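Local atomic coordinates of epoxyqueuosine reductase (Streptococcus thermophilus, PDB entry 5D6S), a protein that belongs to the QueG family of iron-sulfur proteins and binds cobalamin together with two iron/sulfur clusters. Residues Ser60-Val65 and Lys76-Arg81; Thr71-Lys76 and Ser314-Asn319. All blocks are in the same frame, centred on the assembly; numbering follows the deposited sequence.

Interaction 1: residues Ser60-Val65 and Lys76-Arg81; sequences SLRLGV and KNIEER
Leu-61 on helix 55-67 and Ile-78 on the short helix 78-82 bring the two backbones closest, with CA of Leu-61 7.5 Å from CA of Ile-78. This is a helix-to-helix contact beside the cobalamin pocket, to which Leu-61 and Arg-81 both belong. Ile-78 and Arg-62 form the larger part of the contact. Ile-78 CG2 lies over one face of the Arg-62 guanidinium, displaced toward the rim, 3.8 Å from Arg-62 CZ, while Ile-78 CD1 reaches to 3.6 Å from Arg-62 NH2. The Arg-62 side chain leaves its helix with CG beside the backbone N (chi1 -72°) and runs extended from CG to NE, which carries the guanidinium out across the isoleucine. There Arg-62 NH1 forms a salt bridge with Glu-79 OE2, 3.2 Å long and moderately bent (N-H...O 146°). The carboxylate oxygen lies near the guanidinium plane, but it is itself approached from above the carboxylate, the two planes being 47° apart. Glu-58 of the same helix binds Arg-62 NE, so two acidic side chains share this arginine and probably stabilise its positive charge. The side chain of Glu-79 starts out pointing away from helix 55-67, and a bend at chi2 brings its carboxylate back to the arginine. Asn-77 takes the N-cap position, its OD1 accepting a weak bond from Glu-79 N. The aliphatic part of Arg-81 packs against Leu-61, leaving NH1 to bind cobalamin and NH2 to bind Ala-160 O. Leu-61 meets that chain through one methyl group, CD1, 4.0 Å from Arg-81 CG.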
loop_
_atom_site.group_PDB
_atom_site.type_symbol
_atom_site.label_atom_id
_atom_site.label_comp_id
_atom_site.label_asym_id
_atom_site.label_seq_id
_atom_site.Cartn_x
_atom_site.Cartn_y
_atom_site.Cartn_z
ATOM N N SER A 60 -8.340 -21.233 -1.436
ATOM C CA SER A 60 -8.567 -19.985 -0.695
ATOM C C SER A 60 -8.618 -18.729 -1.587
ATOM O O SER A 60 -9.311 -17.772 -1.260
ATOM C CB SER A 60 -7.506 -19.813 0.407
ATOM O OG SER A 60 -6.263 -19.434 -0.148
ATOM N N LEU A 61 -7.863 -18.722 -2.677
ATOM C CA LEU A 61 -7.967 -17.657 -3.667
ATOM C C LEU A 61 -9.387 -17.562 -4.176
ATOM O O LEU A 61 -9.988 -16.473 -4.187
ATOM C CB LEU A 61 -7.028 -17.890 -4.852
ATOM C CG LEU A 61 -5.522 -17.755 -4.620
ATOM C CD1 LEU A 61 -4.765 -17.730 -5.941
ATOM C CD2 LEU A 61 -5.177 -16.490 -3.847
ATOM N N ARG A 62 -9.927 -18.712 -4.559
ATOM C CA ARG A 62 -11.310 -18.817 -5.048
ATOM C C ARG A 62 -12.335 -18.480 -3.998
ATOM O O ARG A 62 -13.401 -17.946 -4.319
ATOM C CB ARG A 62 -11.607 -20.228 -5.522
ATOM C CG ARG A 62 -10.917 -20.594 -6.819
ATOM C CD ARG A 62 -11.678 -21.687 -7.557
ATOM N NE ARG A 62 -10.839 -22.279 -8.594
ATOM C CZ ARG A 62 -10.568 -21.710 -9.762
ATOM N NH1 ARG A 62 -9.778 -22.334 -10.628
ATOM N NH2 ARG A 62 -11.081 -20.521 -10.080
ATOM N N LEU A 63 -12.028 -18.806 -2.750
ATOM C CA LEU A 63 -12.946 -18.511 -1.665
ATOM C C LEU A 63 -12.987 -17.001 -1.360
ATOM O O LEU A 63 -14.039 -16.463 -0.993
ATOM C CB LEU A 63 -12.569 -19.302 -0.409
ATOM C CG LEU A 63 -13.621 -19.270 0.710
ATOM C CD1 LEU A 63 -14.918 -19.951 0.299
ATOM C CD2 LEU A 63 -13.061 -19.870 1.996
ATOM N N GLY A 64 -11.837 -16.331 -1.493
ATOM C CA GLY A 64 -11.754 -14.865 -1.346
ATOM C C GLY A 64 -12.685 -14.156 -2.319
ATOM O O GLY A 64 -13.532 -13.348 -1.928
ATOM N N VAL A 65 -12.560 -14.509 -3.590
ATOM C CA VAL A 65 -13.452 -13.975 -4.609
ATOM C C VAL A 65 -14.926 -14.288 -4.363
ATOM O O VAL A 65 -15.768 -13.405 -4.469
ATOM C CB VAL A 65 -13.080 -14.478 -6.007
ATOM C CG1 VAL A 65 -14.167 -14.130 -7.023
ATOM C CG2 VAL A 65 -11.741 -13.879 -6.419
ATOM N N LYS A 76 -6.997 -11.273 -12.188
ATOM C CA LYS A 76 -8.357 -11.822 -12.159
ATOM C C LYS A 76 -8.403 -13.314 -12.526
ATOM O O LYS A 76 -9.164 -14.091 -11.949
ATOM C CB LYS A 76 -9.299 -10.990 -13.040
ATOM C CG LYS A 76 -9.448 -9.561 -12.524
ATOM C CD LYS A 76 -10.848 -8.960 -12.677
ATOM C CE LYS A 76 -11.272 -8.172 -11.436
ATOM N NZ LYS A 76 -10.291 -7.142 -10.988
ATOM N N ASN A 77 -7.556 -13.699 -13.464
ATOM C CA ASN A 77 -7.469 -15.069 -13.916
ATOM C C ASN A 77 -6.753 -15.958 -12.888
ATOM O O ASN A 77 -5.514 -15.946 -12.765
ATOM C CB ASN A 77 -6.739 -15.099 -15.261
ATOM C CG ASN A 77 -6.626 -16.492 -15.844
ATOM O OD1 ASN A 77 -7.170 -17.470 -15.321
ATOM N ND2 ASN A 77 -5.936 -16.582 -16.952
ATOM N N ILE A 78 -7.531 -16.756 -12.166
ATOM C CA ILE A 78 -6.973 -17.573 -11.071
ATOM C C ILE A 78 -5.960 -18.615 -11.546
ATOM O O ILE A 78 -4.967 -18.838 -10.880
ATOM C CB ILE A 78 -8.099 -18.205 -10.227
ATOM C CG1 ILE A 78 -8.676 -17.131 -9.288
ATOM C CG2 ILE A 78 -7.592 -19.380 -9.412
ATOM C CD1 ILE A 78 -10.182 -17.185 -9.148
ATOM N N GLU A 79 -6.196 -19.209 -12.714
ATOM C CA GLU A 79 -5.243 -20.167 -13.303
ATOM C C GLU A 79 -3.880 -19.551 -13.509
ATOM O O GLU A 79 -2.876 -20.132 -13.107
ATOM C CB GLU A 79 -5.742 -20.704 -14.644
ATOM C CG GLU A 79 -6.734 -21.847 -14.531
ATOM C CD GLU A 79 -8.132 -21.392 -14.126
ATOM O OE1 GLU A 79 -8.419 -20.169 -14.165
ATOM O OE2 GLU A 79 -8.948 -22.271 -13.752
ATOM N N GLU A 80 -3.838 -18.359 -14.105
ATOM C CA GLU A 80 -2.551 -17.659 -14.351
ATOM C C GLU A 80 -1.791 -17.358 -13.036
ATOM O O GLU A 80 -0.581 -17.086 -13.024
ATOM C CB GLU A 80 -2.764 -16.363 -15.162
ATOM C CG GLU A 80 -2.840 -16.602 -16.662
ATOM C CD GLU A 80 -3.227 -15.389 -17.500
ATOM O OE1 GLU A 80 -3.434 -15.590 -18.717
ATOM O OE2 GLU A 80 -3.344 -14.255 -16.981
ATOM N N ARG A 81 -2.536 -17.415 -11.941
ATOM C CA ARG A 81 -2.031 -17.097 -10.630
ATOM C C ARG A 81 -1.243 -18.235 -9.968
ATOM O O ARG A 81 -0.289 -17.992 -9.218
ATOM C CB ARG A 81 -3.214 -16.750 -9.752
ATOM C CG ARG A 81 -2.914 -15.633 -8.803
ATOM C CD ARG A 81 -3.544 -14.327 -9.217
ATOM N NE ARG A 81 -3.982 -13.698 -7.989
ATOM C CZ ARG A 81 -3.206 -13.049 -7.124
ATOM N NH1 ARG A 81 -3.750 -12.580 -6.016
ATOM N NH2 ARG A 81 -1.923 -12.832 -7.357
#

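Interaction 2: residues Thr71-Lys76 and Ser314-Asn319; sequences TGFEHK and SWRGKN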
loop_
_atom_site.group_PDB
_atom_site.type_symbol
_atom_site.label_atom_id
_atom_site.label_comp_id
_atom_site.label_asym_id
_atom_site.label_seq_id
_atom_site.Cartn_x
_atom_site.Cartn_y
_atom_site.Cartn_z
ATOM N N THR A 71 -10.100 -7.118 -3.228
ATOM C CA THR A 71 -10.111 -5.657 -3.494
ATOM C C THR A 71 -10.515 -5.273 -4.899
ATOM O O THR A 71 -11.049 -4.185 -5.108
ATOM C CB THR A 71 -8.733 -4.987 -3.321
ATOM O OG1 THR A 71 -7.804 -5.561 -4.245
ATOM C CG2 THR A 71 -8.241 -5.169 -1.951
ATOM N N GLY A 72 -10.169 -6.112 -5.863
ATOM C CA GLY A 72 -10.269 -5.756 -7.272
ATOM C C GLY A 72 -8.930 -5.436 -7.897
ATOM O O GLY A 72 -8.841 -5.261 -9.100
ATOM N N PHE A 73 -7.874 -5.347 -7.095
ATOM C CA PHE A 73 -6.536 -5.022 -7.627
ATOM C C PHE A 73 -5.805 -6.276 -8.028
ATOM O O PHE A 73 -4.734 -6.220 -8.626
ATOM C CB PHE A 73 -5.677 -4.287 -6.594
ATOM C CG PHE A 73 -6.268 -3.011 -6.089
ATOM C CD1 PHE A 73 -7.258 -2.349 -6.781
ATOM C CD2 PHE A 73 -5.801 -2.451 -4.902
ATOM C CE1 PHE A 73 -7.782 -1.158 -6.301
ATOM C CE2 PHE A 73 -6.311 -1.258 -4.423
ATOM C CZ PHE A 73 -7.305 -0.612 -5.128
ATOM N N GLU A 74 -6.373 -7.407 -7.645
ATOM C CA GLU A 74 -5.719 -8.681 -7.830
ATOM C C GLU A 74 -5.878 -9.093 -9.275
ATOM O O GLU A 74 -6.861 -8.762 -9.941
ATOM C CB GLU A 74 -6.350 -9.753 -6.946
ATOM C CG GLU A 74 -6.323 -9.439 -5.463
ATOM C CD GLU A 74 -7.488 -8.583 -5.000
ATOM O OE1 GLU A 74 -8.368 -8.255 -5.832
ATOM O OE2 GLU A 74 -7.496 -8.209 -3.809
ATOM N N HIS A 75 -4.907 -9.851 -9.743
ATOM C CA HIS A 75 -4.983 -10.457 -11.061
ATOM C C HIS A 75 -6.214 -11.357 -11.118
ATOM O O HIS A 75 -6.474 -12.079 -10.181
ATOM C CB HIS A 75 -3.707 -11.246 -11.300
ATOM C CG HIS A 75 -3.500 -11.617 -12.712
ATOM N ND1 HIS A 75 -3.937 -12.814 -13.219
ATOM C CD2 HIS A 75 -2.939 -10.942 -13.740
ATOM C CE1 HIS A 75 -3.650 -12.869 -14.503
ATOM N NE2 HIS A 75 -3.041 -11.747 -14.842
ATOM N N LYS A 76 -6.997 -11.273 -12.188
ATOM C CA LYS A 76 -8.357 -11.822 -12.159
ATOM C C LYS A 76 -8.403 -13.314 -12.526
ATOM O O LYS A 76 -9.164 -14.091 -11.949
ATOM C CB LYS A 76 -9.299 -10.990 -13.040
ATOM C CG LYS A 76 -9.448 -9.561 -12.524
ATOM C CD LYS A 76 -10.848 -8.960 -12.677
ATOM C CE LYS A 76 -11.272 -8.172 -11.436
ATOM N NZ LYS A 76 -10.291 -7.142 -10.988
ATOM N N SER A 314 1.066 7.495 -6.054
ATOM C CA SER A 314 0.530 8.419 -7.049
ATOM C C SER A 314 -0.176 7.712 -8.181
ATOM O O SER A 314 -0.609 8.347 -9.143
ATOM C CB SER A 314 1.646 9.308 -7.602
ATOM O OG SER A 314 2.521 8.630 -8.496
ATOM N N TRP A 315 -0.323 6.399 -8.081
ATOM C CA TRP A 315 -0.776 5.586 -9.235
ATOM C C TRP A 315 -2.238 5.790 -9.674
ATOM O O TRP A 315 -2.632 5.340 -10.760
ATOM C CB TRP A 315 -0.526 4.087 -8.978
ATOM C CG TRP A 315 -1.441 3.437 -7.977
ATOM C CD1 TRP A 315 -1.332 3.485 -6.628
ATOM C CD2 TRP A 315 -2.589 2.632 -8.263
ATOM N NE1 TRP A 315 -2.356 2.764 -6.040
ATOM C CE2 TRP A 315 -3.146 2.246 -7.026
ATOM C CE3 TRP A 315 -3.211 2.215 -9.448
ATOM C CZ2 TRP A 315 -4.274 1.458 -6.935
ATOM C CZ3 TRP A 315 -4.335 1.433 -9.360
ATOM C CH2 TRP A 315 -4.866 1.064 -8.107
ATOM N N ARG A 316 -3.043 6.419 -8.830
ATOM C CA ARG A 316 -4.410 6.767 -9.227
ATOM C C ARG A 316 -4.654 8.255 -9.337
ATOM O O ARG A 316 -5.792 8.672 -9.461
ATOM C CB ARG A 316 -5.412 6.195 -8.230
ATOM C CG ARG A 316 -5.104 4.780 -7.826
ATOM C CD ARG A 316 -6.337 4.143 -7.227
ATOM N NE ARG A 316 -7.128 3.438 -8.219
ATOM C CZ ARG A 316 -8.195 2.715 -7.930
ATOM N NH1 ARG A 316 -8.808 2.074 -8.897
ATOM N NH2 ARG A 316 -8.668 2.635 -6.686
ATOM N N GLY A 317 -3.607 9.061 -9.206
ATOM C CA GLY A 317 -3.753 10.510 -9.232
ATOM C C GLY A 317 -4.080 11.132 -7.883
ATOM O O GLY A 317 -4.154 10.460 -6.852
ATOM N N LYS A 318 -4.282 12.438 -7.911
ATOM C CA LYS A 318 -4.352 13.235 -6.713
ATOM C C LYS A 318 -5.666 13.054 -5.922
ATOM O O LYS A 318 -5.699 13.275 -4.692
ATOM C CB LYS A 318 -4.146 14.705 -7.074
ATOM C CG LYS A 318 -5.313 15.355 -7.806
ATOM C CD LYS A 318 -5.022 16.835 -7.999
ATOM C CE LYS A 318 -6.022 17.504 -8.891
ATOM N NZ LYS A 318 -7.408 17.396 -8.357
ATOM N N ASN A 319 -6.743 12.708 -6.626
ATOM C CA ASN A 319 -8.071 12.805 -6.033
ATOM C C ASN A 319 -8.310 11.926 -4.808
ATOM O O ASN A 319 -8.852 12.404 -3.794
ATOM C CB ASN A 319 -9.125 12.569 -7.066
ATOM C CG ASN A 319 -9.329 13.764 -8.008
ATOM O OD1 ASN A 319 -8.792 14.840 -7.838
ATOM N ND2 ASN A 319 -10.138 13.546 -9.007
#
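The Phe-73 ring receives the edge of the Trp-315 indole on one face and has Thr-71 CB over the opposite face, both displaced toward the rim. It is a T-shaped (edge-to-face) pair at the cobalamin pocket, with planes at 89° and the Phe-73 ring centroid 5.4 Å from that of the six-membered ring of Trp-315. Thr-71, Phe-73 and Glu-74 of this loop all touch cobalamin. The indole leads with its benzo side: Trp-315 CH2 is 4.1 Å from Phe-73 CE1, and Trp-315 CZ2 approaches Phe-73 CZ at the same distance. The Arg-316 guanidinium, turned 85° to the phenylalanine ring, has Phe-73 CE1 over one face, and its NH2 is 3.9 Å from Phe-73 CZ. On the tryptophan itself, Arg-316 CG sits over the centre of one face, so these two consecutive side chains pack on each other as well as on Phe-73. A type I beta turn from Ser-314 to Gly-317, just ahead of helix 318-331, presents both. Trp-315 CG lies between its backbone N and carbonyl carbon (chi1 73°), which directs the indole toward the loop 71-76. Gln-243 binds Trp-315 NE1 through its side-chain oxygen and Arg-316 NH2 through its backbone O. Thr-71 OG1 accepts from Phe-73 N in an ST turn. Glu-74 adds both carboxylate oxygens, OE1 taking Gly-72 N on its syn side and OE2 taking two donors. Thr-71 N reaches the syn lone pair of Glu-74 OE2 at 2.9 Å, whereas Thr-71 OG1 donates to that oxygen from above the carboxylate plane.

The connection between helix 55-67 and helix 78-82 ties the two contacts together: interaction 1 holds its two flanking helices against each other, and interaction 2 joins its loop 71-76 to the turn before helix 318-331. Their centres are 18 Å apart, and they share Lys-76. Both border the cobalamin pocket. Arg-81 of interaction 1 is hydrogen-bonded to the ligand through NH1, and the side chain of Phe-73 in interaction 2 lies about 4 Å from it. The Phe-73 side chain is also about 12 Å from an iron/sulfur cluster. Between the two contacts Arg-81 packs on the loop, its NH1 4.0 Å from Glu-74 CB.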